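Side-chain contact in histidine triad (HIT) protein (PDB 3NRD), which probably binds nucleotides through its HIT domain and may hydrolyse or transfer nucleotidyl groups, as other histidine triad proteins do: residues G22-R27 and T61-L66. Residues are numbered along the deposited sequence; the frame is centred on the assembly and turned at random.
Sequences GLCQMR and TFETNL
Two consecutive backbone amides of the turn before strand 24-29 converge on OE2 of Glu63. The bond from Leu23 N to OE2 is short, at 2.8 Å, and nearly straight, with an N-H...O angle of 173°. The one from Gly22 N, 2.9 Å from OE2, is bent and weak. The other carboxylate oxygen, OE1, takes the next amide, Cys24 N, at 2.9 Å. Leu23 and Cys24 each donate to the syn lone pair of their oxygen, so the carboxylate bridges adjacent peptide N-H groups and is held against rotation about its last bond. Glutamate suits this place because its chain, extended beyond CG (chi2 180°), carries the anionic group from the helix to the turn, where the clustered N-H dipoles probably stabilise a negative charge in largely buried surroundings. Cut back to an alanine, Glu63 would probably leave the Leu23 and Cys24 N-H groups, and the weakly bound one of Gly22, without this acceptor and open a gap between helix and turn. At Gly22 the absence of a side chain matters, because a beta carbon would lie tight against Glu63 OE2, at about 3.1 Å. Cys24 is small enough to sit close beside the carboxylate, its CB 3.2 Å from Glu63 OE1 and its SG 3.4 Å from that same oxygen. Leu23 brings CB near the carboxylate, while its side chain packs on Asp56 and Met59 earlier in the helix. Thr61 and Asn65 carry the helix into contact with the second subunit. Beyond the turn, the strand lies between strands 15-20 and 36-41 of the antiparallel sheet of the HIT domain, and helix 54-75 packs across it, Leu60 meeting Cys24 and Val67 meeting Met26.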
# COMPACT_ATOMS: atom_id res chain seq x y z
N GLY A 22 -2.76 -16.24 10.39
CA GLY A 22 -2.18 -17.48 9.88
C GLY A 22 -0.79 -17.30 9.31
O GLY A 22 0.17 -17.99 9.65
N LEU A 23 -0.70 -16.38 8.38
CA LEU A 23 0.55 -16.08 7.73
C LEU A 23 1.28 -14.93 8.44
O LEU A 23 2.50 -15.00 8.57
CB LEU A 23 0.30 -15.70 6.29
CG LEU A 23 1.50 -15.24 5.46
CD1 LEU A 23 2.58 -16.29 5.42
CD2 LEU A 23 1.00 -14.86 4.05
N CYS A 24 0.54 -13.88 8.83
CA CYS A 24 1.13 -12.63 9.28
C CYS A 24 1.12 -12.47 10.79
O CYS A 24 0.10 -12.70 11.43
CB CYS A 24 0.39 -11.45 8.69
SG CYS A 24 0.68 -11.23 6.94
N GLN A 25 2.27 -12.09 11.36
CA GLN A 25 2.32 -11.47 12.67
C GLN A 25 1.71 -10.07 12.56
O GLN A 25 1.90 -9.40 11.54
CB GLN A 25 3.74 -11.34 13.18
CG GLN A 25 4.39 -12.66 13.56
CD GLN A 25 5.85 -12.53 13.94
OE1 GLN A 25 6.30 -11.45 14.31
NE2 GLN A 25 6.61 -13.63 13.82
N MSE A 26 1.00 -9.65 13.60
CA MSE A 26 0.40 -8.32 13.69
C MSE A 26 1.12 -7.53 14.76
O MSE A 26 1.31 -8.02 15.88
CB MSE A 26 -1.06 -8.36 14.09
CG MSE A 26 -1.95 -9.02 13.12
SE MSE A 26 -3.85 -8.88 13.66
CE MSE A 26 -3.85 -6.98 13.65
N ARG A 27 1.49 -6.30 14.42
CA ARG A 27 2.05 -5.39 15.40
C ARG A 27 1.36 -4.05 15.31
O ARG A 27 0.97 -3.65 14.25
CB ARG A 27 3.52 -5.19 15.17
CG ARG A 27 4.28 -6.48 15.26
CD ARG A 27 5.76 -6.29 15.08
NE ARG A 27 6.47 -5.88 16.29
CZ ARG A 27 6.79 -6.67 17.31
NH1 ARG A 27 6.39 -7.94 17.36
NH2 ARG A 27 7.49 -6.17 18.31
N THR A 61 -3.46 -10.99 1.15
CA THR A 61 -4.56 -10.13 0.68
C THR A 61 -5.70 -10.12 1.67
O THR A 61 -6.11 -9.08 2.14
CB THR A 61 -5.06 -10.61 -0.73
OG1 THR A 61 -3.97 -10.44 -1.64
CG2 THR A 61 -6.28 -9.84 -1.21
N PHE A 62 -6.14 -11.31 2.03
CA PHE A 62 -7.35 -11.43 2.85
C PHE A 62 -7.10 -11.17 4.31
O PHE A 62 -7.99 -10.68 4.98
CB PHE A 62 -8.00 -12.78 2.58
CG PHE A 62 -8.57 -12.83 1.20
CD1 PHE A 62 -9.62 -11.99 0.86
CD2 PHE A 62 -8.04 -13.62 0.24
CE1 PHE A 62 -10.12 -11.97 -0.41
CE2 PHE A 62 -8.56 -13.62 -1.01
CZ PHE A 62 -9.60 -12.79 -1.33
N GLU A 63 -5.91 -11.51 4.79
CA GLU A 63 -5.48 -11.10 6.13
C GLU A 63 -5.41 -9.58 6.17
O GLU A 63 -5.90 -9.00 7.12
CB GLU A 63 -4.14 -11.75 6.56
CG GLU A 63 -4.35 -13.18 7.06
CD GLU A 63 -3.06 -13.91 7.50
OE1 GLU A 63 -1.99 -13.27 7.61
OE2 GLU A 63 -3.10 -15.14 7.74
N THR A 64 -4.82 -8.95 5.15
CA THR A 64 -4.74 -7.47 5.10
C THR A 64 -6.12 -6.82 5.13
O THR A 64 -6.35 -5.89 5.90
CB THR A 64 -3.95 -6.98 3.89
OG1 THR A 64 -2.58 -7.40 4.00
CG2 THR A 64 -3.98 -5.45 3.80
N ASN A 65 -7.03 -7.39 4.35
CA ASN A 65 -8.34 -6.84 4.11
C ASN A 65 -9.26 -7.10 5.29
O ASN A 65 -10.06 -6.22 5.64
CB ASN A 65 -8.91 -7.36 2.77
CG ASN A 65 -8.12 -6.81 1.55
OD1 ASN A 65 -7.26 -5.95 1.71
ND2 ASN A 65 -8.39 -7.34 0.36
N LEU A 66 -9.12 -8.29 5.91
CA LEU A 66 -9.80 -8.57 7.17
C LEU A 66 -9.36 -7.59 8.25
O LEU A 66 -10.18 -7.09 8.97
CB LEU A 66 -9.52 -10.01 7.63
CG LEU A 66 -10.24 -10.56 8.84
CD1 LEU A 66 -11.65 -11.04 8.49
CD2 LEU A 66 -9.40 -11.70 9.47